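Local coordinates for protein acylphosphatase (Coxiella burnetii, PDB 3TRG) that probably hydrolyses acyl phosphates to a carboxylate and inorganic phosphate, as a small single-domain member of the acylphosphatase family, at residues 25-28 and 29-33; 61-64 and 65-69; 32-35 and 36-40. All coordinates share one frame; numbering follows the deposited sequence.

Interaction 1: residues 25-28 and 29-33; sequences VFFR and ESVRK
Phe26, at the N-cap position just before helix 27-37, meets Glu29 one turn on. Its positive phi sets it apart from the helical residues that follow, and its carbonyl O accepts the amide of Ser30 at 3.1 Å. Glu29 OE1 sits closest to the Phe26 backbone and root, 3.3 Å from CA and 3.6 Å from CB, and also reaches the ring edge at CD1; it approaches in the ring plane, although the carboxylate plane stands 76° from the ring. Phe27 O is gripped twice: Val31 N comes nearly along the C=O axis at 3.0 Å, and the hydroxyl of Ser30 donates from OG at 2.9 Å, well off that axis. Ser30 OG can fold back on this carbonyl because chi1 (79°) places it between its own N and carbonyl carbon. The ring of Phe27 meets Val31 at its edge, CE1 to CG2 3.5 Å. Arg28, a predicted active-site residue, extends past CB and then bends at chi3, which brings NH2 to within 3.1 Å of Glu29 OE2. This salt bridge includes a weak hydrogen bond (127° at the hydrogen), and the guanidinium and carboxylate planes are almost perpendicular, so it is no two-pronged pairing. The stronger polar partner of Arg28 is the C-terminal carboxylate of Arg98, reached through NH1. Arg28 O accepts Arg32 N, continuing the helix. Around this first turn, Arg28 touches Val97 of strand 95-97 and Asn46 of strand 41-46, the other predicted active-site residue, while Ser30 and Val31 rest on Trp69 of helix 60-69 and Phe27 packs on the loop residues Pro74 and Ala77.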
loop_
_atom_site.group_PDB
_atom_site.type_symbol
_atom_site.label_atom_id
_atom_site.label_comp_id
_atom_site.label_asym_id
_atom_site.label_seq_id
_atom_site.Cartn_x
_atom_site.Cartn_y
_atom_site.Cartn_z
ATOM N N VAL A 25 -7.439 -14.174 0.359
ATOM C CA VAL A 25 -7.904 -13.493 -0.848
ATOM C C VAL A 25 -6.734 -12.876 -1.614
ATOM O O VAL A 25 -6.907 -11.943 -2.399
ATOM C CB VAL A 25 -8.969 -12.409 -0.533
ATOM C CG1 VAL A 25 -10.224 -13.052 0.059
ATOM C CG2 VAL A 25 -8.408 -11.342 0.410
ATOM N N PHE A 26 -5.540 -13.412 -1.387
ATOM C CA PHE A 26 -4.356 -12.940 -2.092
ATOM C C PHE A 26 -4.191 -11.428 -1.935
ATOM O O PHE A 26 -3.834 -10.728 -2.883
ATOM C CB PHE A 26 -4.433 -13.316 -3.576
ATOM C CG PHE A 26 -4.430 -14.800 -3.831
ATOM C CD1 PHE A 26 -3.305 -15.559 -3.565
ATOM C CD2 PHE A 26 -5.549 -15.432 -4.352
ATOM C CE1 PHE A 26 -3.298 -16.930 -3.806
ATOM C CE2 PHE A 26 -5.547 -16.794 -4.595
ATOM C CZ PHE A 26 -4.423 -17.543 -4.323
ATOM N N PHE A 27 -4.442 -10.923 -0.732
ATOM C CA PHE A 27 -4.373 -9.478 -0.517
ATOM C C PHE A 27 -2.972 -8.896 -0.753
ATOM O O PHE A 27 -2.834 -7.867 -1.424
ATOM C CB PHE A 27 -4.905 -9.091 0.867
ATOM C CG PHE A 27 -5.542 -7.732 0.899
ATOM C CD1 PHE A 27 -4.768 -6.595 0.763
ATOM C CD2 PHE A 27 -6.915 -7.594 1.046
ATOM C CE1 PHE A 27 -5.348 -5.334 0.774
ATOM C CE2 PHE A 27 -7.502 -6.338 1.058
ATOM C CZ PHE A 27 -6.720 -5.209 0.924
ATOM N N ARG A 28 -1.940 -9.562 -0.230
ATOM C CA ARG A 28 -0.556 -9.123 -0.426
ATOM C C ARG A 28 -0.226 -8.960 -1.901
ATOM O O ARG A 28 0.264 -7.919 -2.331
ATOM C CB ARG A 28 0.428 -10.131 0.179
ATOM C CG ARG A 28 0.542 -10.118 1.689
ATOM C CD ARG A 28 1.587 -11.135 2.137
ATOM N NE ARG A 28 1.561 -12.284 1.244
ATOM C CZ ARG A 28 2.637 -12.915 0.789
ATOM N NH1 ARG A 28 3.851 -12.536 1.165
ATOM N NH2 ARG A 28 2.493 -13.936 -0.042
ATOM N N GLU A 29 -0.477 -10.009 -2.676
ATOM C CA GLU A 29 -0.154 -9.981 -4.095
ATOM C C GLU A 29 -0.916 -8.879 -4.827
ATOM O O GLU A 29 -0.368 -8.230 -5.716
ATOM C CB GLU A 29 -0.403 -11.346 -4.744
ATOM C CG GLU A 29 0.517 -12.450 -4.217
ATOM C CD GLU A 29 -0.012 -13.121 -2.963
ATOM O OE1 GLU A 29 -1.052 -12.688 -2.424
ATOM O OE2 GLU A 29 0.615 -14.106 -2.516
ATOM N N SER A 30 -2.166 -8.653 -4.438
ATOM C CA SER A 30 -3.004 -7.661 -5.117
ATOM C C SER A 30 -2.507 -6.242 -4.855
ATOM O O SER A 30 -2.570 -5.379 -5.733
ATOM C CB SER A 30 -4.479 -7.808 -4.714
ATOM O OG SER A 30 -4.754 -7.221 -3.454
ATOM N N VAL A 31 -2.011 -6.010 -3.643
ATOM C CA VAL A 31 -1.438 -4.714 -3.289
ATOM C C VAL A 31 -0.156 -4.474 -4.093
ATOM O O VAL A 31 0.036 -3.392 -4.655
ATOM C CB VAL A 31 -1.142 -4.617 -1.776
ATOM C CG1 VAL A 31 -0.339 -3.363 -1.464
ATOM C CG2 VAL A 31 -2.448 -4.635 -0.976
ATOM N N ARG A 32 0.706 -5.486 -4.168
ATOM C CA ARG A 32 1.944 -5.351 -4.943
ATOM C C ARG A 32 1.643 -5.031 -6.404
ATOM O O ARG A 32 2.266 -4.148 -6.998
ATOM C CB ARG A 32 2.814 -6.608 -4.847
ATOM C CG ARG A 32 4.055 -6.560 -5.743
ATOM C CD ARG A 32 4.753 -7.920 -5.830
ATOM N NE ARG A 32 3.849 -8.930 -6.378
ATOM C CZ ARG A 32 3.957 -10.236 -6.159
ATOM N NH1 ARG A 32 4.942 -10.709 -5.402
ATOM N NH2 ARG A 32 3.074 -11.072 -6.695
ATOM N N LYS A 33 0.685 -5.748 -6.984
ATOM C CA LYS A 33 0.328 -5.533 -8.385
ATOM C C LYS A 33 -0.246 -4.137 -8.605
ATOM O O LYS A 33 0.125 -3.446 -9.556
ATOM C CB LYS A 33 -0.664 -6.595 -8.864
ATOM C CG LYS A 33 -1.014 -6.500 -10.350
ATOM C CD LYS A 33 -1.832 -7.711 -10.785
ATOM C CE LYS A 33 -2.149 -7.681 -12.279
ATOM N NZ LYS A 33 -3.177 -6.661 -12.624
#

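Interaction 2: residues 61-64 and 65-69; sequences DSIM and ILTEW
Ile65 N donates to Asp61 O, Leu66 N to Ser62 O and Thr67 N to Ile63 O, all between 2.9 and 3.0 Å, the i to i+4 bonds of a regular alpha helix. The next bond, Glu68 N to Met64 O, is longer at 3.3 Å. Here the acceptor is shared, since Thr67 OG1 also donates to Met64 O at 3.1 Å. Both donors reach that oxygen from the same face of its carbonyl plane, and the C=O...OG1 angle is only 106°. Thr67 chi1 of 61° directs the hydroxyl back along the helix to this carbonyl. A water bridges Glu68 OE1 to Met64 O, its bond to the carbonyl being weak.

The remaining side-chain contacts are van der Waals approaches to oxygens. The chain of Met64, a selenomethionine, is bent at chi2 and chi3 and brings its selenium to 3.8 Å from Thr67 OG1; Ile65 CG1 lies 3.2 Å from Asp61 O.

Ile63 and Thr67 touch Ile14 of strand 11-19, and Leu66 touches Lys34 of helix 27-37. Helix 60-69 is the second of the two long helices on one face of the mixed, mostly antiparallel sheet, the ferredoxin-like alpha/beta sandwich of acylphosphatases.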
loop_
_atom_site.group_PDB
_atom_site.type_symbol
_atom_site.label_atom_id
_atom_site.label_comp_id
_atom_site.label_asym_id
_atom_site.label_seq_id
_atom_site.Cartn_x
_atom_site.Cartn_y
_atom_site.Cartn_z
ATOM N N ASP A 61 -0.295 11.512 -6.246
ATOM C CA ASP A 61 -1.507 11.106 -6.941
ATOM C C ASP A 61 -1.651 9.586 -6.896
ATOM O O ASP A 61 -2.731 9.073 -6.612
ATOM C CB ASP A 61 -1.508 11.586 -8.393
ATOM C CG ASP A 61 -1.812 13.069 -8.529
ATOM O OD1 ASP A 61 -1.890 13.775 -7.505
ATOM O OD2 ASP A 61 -1.968 13.523 -9.682
ATOM N N SER A 62 -0.559 8.874 -7.179
ATOM C CA SER A 62 -0.571 7.411 -7.134
ATOM C C SER A 62 -0.864 6.901 -5.726
ATOM O O SER A 62 -1.661 5.983 -5.539
ATOM C CB SER A 62 0.753 6.833 -7.635
ATOM O OG SER A 62 0.875 7.008 -9.035
ATOM N N ILE A 63 -0.203 7.488 -4.736
ATOM C CA ILE A 63 -0.453 7.131 -3.342
ATOM C C ILE A 63 -1.943 7.253 -3.011
ATOM O O ILE A 63 -2.546 6.345 -2.427
ATOM C CB ILE A 63 0.399 8.002 -2.390
ATOM C CG1 ILE A 63 1.877 7.614 -2.506
ATOM C CG2 ILE A 63 -0.086 7.880 -0.950
ATOM C CD1 ILE A 63 2.798 8.462 -1.667
HETATM N N MSE A 64 -2.547 8.365 -3.413
HETATM C CA MSE A 64 -3.947 8.607 -3.077
HETATM C C MSE A 64 -4.931 7.739 -3.854
HETATM O O MSE A 64 -6.012 7.433 -3.364
HETATM C CB MSE A 64 -4.285 10.095 -3.196
HETATM C CG MSE A 64 -3.522 10.949 -2.196
HETATM SE SE MSE A 64 -3.922 10.423 -0.343
HETATM C CE MSE A 64 -5.773 11.015 -0.302
ATOM N N ILE A 65 -4.553 7.336 -5.059
ATOM C CA ILE A 65 -5.336 6.354 -5.787
ATOM C C ILE A 65 -5.266 5.009 -5.058
ATOM O O ILE A 65 -6.280 4.328 -4.894
ATOM C CB ILE A 65 -4.846 6.218 -7.230
ATOM C CG1 ILE A 65 -5.151 7.506 -8.001
ATOM C CG2 ILE A 65 -5.497 5.015 -7.911
ATOM C CD1 ILE A 65 -4.535 7.539 -9.370
ATOM N N LEU A 66 -4.075 4.640 -4.595
ATOM C CA LEU A 66 -3.918 3.401 -3.832
ATOM C C LEU A 66 -4.767 3.380 -2.564
ATOM O O LEU A 66 -5.465 2.397 -2.302
ATOM C CB LEU A 66 -2.453 3.170 -3.462
ATOM C CG LEU A 66 -2.187 1.888 -2.668
ATOM C CD1 LEU A 66 -2.428 0.670 -3.544
ATOM C CD2 LEU A 66 -0.761 1.898 -2.141
ATOM N N THR A 67 -4.704 4.452 -1.774
ATOM C CA THR A 67 -5.451 4.492 -0.517
ATOM C C THR A 67 -6.959 4.376 -0.740
ATOM O O THR A 67 -7.665 3.823 0.098
ATOM C CB THR A 67 -5.140 5.742 0.349
ATOM O OG1 THR A 67 -5.481 6.938 -0.363
ATOM C CG2 THR A 67 -3.670 5.782 0.745
ATOM N N GLU A 68 -7.455 4.893 -1.861
ATOM C CA GLU A 68 -8.879 4.762 -2.148
ATOM C C GLU A 68 -9.199 3.328 -2.554
ATOM O O GLU A 68 -10.211 2.763 -2.138
ATOM C CB GLU A 68 -9.340 5.741 -3.229
ATOM C CG GLU A 68 -10.811 5.557 -3.586
ATOM C CD GLU A 68 -11.383 6.698 -4.404
ATOM O OE1 GLU A 68 -10.765 7.784 -4.442
ATOM O OE2 GLU A 68 -12.462 6.507 -5.006
ATOM N N TRP A 69 -8.315 2.738 -3.354
ATOM C CA TRP A 69 -8.501 1.373 -3.819
ATOM C C TRP A 69 -8.469 0.358 -2.673
ATOM O O TRP A 69 -9.115 -0.691 -2.740
ATOM C CB TRP A 69 -7.444 1.016 -4.869
ATOM C CG TRP A 69 -7.517 -0.418 -5.280
ATOM C CD1 TRP A 69 -8.349 -0.960 -6.219
ATOM C CD2 TRP A 69 -6.751 -1.504 -4.746
ATOM N NE1 TRP A 69 -8.140 -2.317 -6.307
ATOM C CE2 TRP A 69 -7.162 -2.673 -5.413
ATOM C CE3 TRP A 69 -5.751 -1.599 -3.772
ATOM C CZ2 TRP A 69 -6.611 -3.922 -5.137
ATOM C CZ3 TRP A 69 -5.205 -2.842 -3.497
ATOM C CH2 TRP A 69 -5.638 -3.986 -4.177
HETATM O O HOH W 1 -8.517 8.216 -5.558
#

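Interaction 3: residues 32-35 and 36-40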
loop_
_atom_site.group_PDB
_atom_site.type_symbol
_atom_site.label_atom_id
_atom_site.label_comp_id
_atom_site.label_asym_id
_atom_site.label_seq_id
_atom_site.Cartn_x
_atom_site.Cartn_y
_atom_site.Cartn_z
ATOM N N ARG A 32 0.706 -5.486 -4.168
ATOM C CA ARG A 32 1.944 -5.351 -4.943
ATOM C C ARG A 32 1.643 -5.031 -6.404
ATOM O O ARG A 32 2.266 -4.148 -6.998
ATOM C CB ARG A 32 2.814 -6.608 -4.847
ATOM C CG ARG A 32 4.055 -6.560 -5.743
ATOM C CD ARG A 32 4.753 -7.920 -5.830
ATOM N NE ARG A 32 3.849 -8.930 -6.378
ATOM C CZ ARG A 32 3.957 -10.236 -6.159
ATOM N NH1 ARG A 32 4.942 -10.709 -5.402
ATOM N NH2 ARG A 32 3.074 -11.072 -6.695
ATOM N N LYS A 33 0.685 -5.748 -6.984
ATOM C CA LYS A 33 0.328 -5.533 -8.385
ATOM C C LYS A 33 -0.246 -4.137 -8.605
ATOM O O LYS A 33 0.125 -3.446 -9.556
ATOM C CB LYS A 33 -0.664 -6.595 -8.864
ATOM C CG LYS A 33 -1.014 -6.500 -10.350
ATOM C CD LYS A 33 -1.832 -7.711 -10.785
ATOM C CE LYS A 33 -2.149 -7.681 -12.279
ATOM N NZ LYS A 33 -3.177 -6.661 -12.624
ATOM N N LYS A 34 -1.153 -3.726 -7.725
ATOM C CA LYS A 34 -1.744 -2.399 -7.824
ATOM C C LYS A 34 -0.668 -1.325 -7.674
ATOM O O LYS A 34 -0.624 -0.367 -8.443
ATOM C CB LYS A 34 -2.844 -2.219 -6.777
ATOM C CG LYS A 34 -3.481 -0.830 -6.766
ATOM C CD LYS A 34 -4.067 -0.456 -8.115
ATOM C CE LYS A 34 -5.291 -1.287 -8.444
ATOM N NZ LYS A 34 -6.007 -0.729 -9.634
ATOM N N ALA A 35 0.205 -1.499 -6.686
ATOM C CA ALA A 35 1.289 -0.553 -6.453
ATOM C C ALA A 35 2.197 -0.431 -7.674
ATOM O O ALA A 35 2.553 0.675 -8.084
ATOM C CB ALA A 35 2.089 -0.949 -5.225
ATOM N N GLU A 36 2.578 -1.564 -8.255
ATOM C CA GLU A 36 3.427 -1.543 -9.442
ATOM C C GLU A 36 2.751 -0.806 -10.597
ATOM O O GLU A 36 3.389 -0.025 -11.300
ATOM C CB GLU A 36 3.835 -2.965 -9.840
ATOM C CG GLU A 36 4.757 -3.593 -8.814
ATOM C CD GLU A 36 5.239 -4.970 -9.206
ATOM O OE1 GLU A 36 4.579 -5.632 -10.038
ATOM O OE2 GLU A 36 6.287 -5.389 -8.673
ATOM N N GLU A 37 1.456 -1.040 -10.775
ATOM C CA GLU A 37 0.703 -0.353 -11.820
ATOM C C GLU A 37 0.684 1.155 -11.595
ATOM O O GLU A 37 0.614 1.934 -12.547
ATOM C CB GLU A 37 -0.712 -0.927 -11.924
ATOM C CG GLU A 37 -0.704 -2.333 -12.508
ATOM C CD GLU A 37 -1.989 -3.100 -12.288
ATOM O OE1 GLU A 37 -2.878 -2.611 -11.560
ATOM O OE2 GLU A 37 -2.100 -4.212 -12.846
ATOM N N LEU A 38 0.773 1.557 -10.333
ATOM C CA LEU A 38 0.806 2.975 -9.986
ATOM C C LEU A 38 2.228 3.519 -9.820
ATOM O O LEU A 38 2.415 4.653 -9.380
ATOM C CB LEU A 38 -0.008 3.217 -8.710
ATOM C CG LEU A 38 -1.500 2.907 -8.836
ATOM C CD1 LEU A 38 -2.145 2.913 -7.462
ATOM C CD2 LEU A 38 -2.178 3.921 -9.754
ATOM N N GLN A 39 3.222 2.704 -10.160
ATOM C CA GLN A 39 4.624 3.090 -10.026
ATOM C C GLN A 39 4.998 3.488 -8.602
ATOM O O GLN A 39 5.670 4.505 -8.381
ATOM C CB GLN A 39 4.976 4.223 -10.998
ATOM C CG GLN A 39 4.767 3.855 -12.458
ATOM C CD GLN A 39 5.477 4.804 -13.404
ATOM O OE1 GLN A 39 6.666 5.087 -13.243
ATOM N NE2 GLN A 39 4.751 5.302 -14.398
ATOM N N LEU A 40 4.555 2.675 -7.646
ATOM C CA LEU A 40 4.897 2.866 -6.245
ATOM C C LEU A 40 5.872 1.782 -5.812
ATOM O O LEU A 40 5.889 0.684 -6.380
ATOM C CB LEU A 40 3.636 2.794 -5.379
ATOM C CG LEU A 40 2.572 3.862 -5.640
ATOM C CD1 LEU A 40 1.306 3.546 -4.858
ATOM C CD2 LEU A 40 3.108 5.236 -5.278
HETATM O O HOH W 2 2.966 -7.569 -8.858
HETATM O O HOH W 3 -4.265 -0.506 -11.749
#
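Lys33 and Glu37 form the direct ionic contact of this helix end. Lys33 NZ donates to Glu37 OE2 at 2.7 Å, meeting the syn side of the carboxylate 18° out of its plane. The lysine chain runs extended until chi4 turns the ammonium aside (-73°), which sets NZ on that oxygen and leaves CG and CE lying against it too.

Two further charge pairs are mediated by water. Arg32 and Glu36 run alongside each other in the same direction with their flat groups 29° apart, but NE and OE2 are too distant to bond. A water instead accepts from Arg32 NE at 3.0 Å and donates to Glu36 OE1. Likewise Lys34 NZ stands 4.1 Å from Glu37 OE1, and a second water joins the two; Lys34 also makes a cation-pi contact with Trp69 of helix 60-69. Glu37 therefore uses one oxygen for Lys33 and the other for the water.

Among backbone bonds, Glu36 N to Arg32 O and Glu37 N to Lys33 O are ordinary helical ones. The helix then ends in a Schellman motif: Gln39, with positive phi, is the C-prime residue, Leu40 N reaches back to Ala35 O at 2.9 Å, and Gln39 N to Glu36 O. Leu38 N bonds to Lys34 O and weakly to Ala35 O.

Apolar contact joins Ala35 CB to Leu40 CB at 4.1 Å, closing the turn, while Leu38 CD1 lies across the Lys34 methylenes.

With its carboxylate held at both oxygens by cationic partners, one directly and one through water, Glu37 would be expected to stay ionised, and its negative charge would partly offset the two lysines.

Interactions 1 and 3 lie on one helix, 27-37, and overlap at Arg32 and Lys33: the first covers its N-terminal start, the second its C-terminal end, with centres about 10 Å apart. Interaction 2 follows later in the chain, on helix 60-69. Its centre is about 15 Å from that of interaction 1 and about 10 Å from that of interaction 3. The two helices touch along their lengths: Trp69 meets Ser30 and Val31 near the start of helix 27-37 and Lys34 further along it, while Ser62 OG probably hydrogen-bonds Leu38 O, just past the end of helix 27-37. Together they form the helical layer over the five-stranded sheet, with the predicted catalytic Arg28 at the start of helix 27-37.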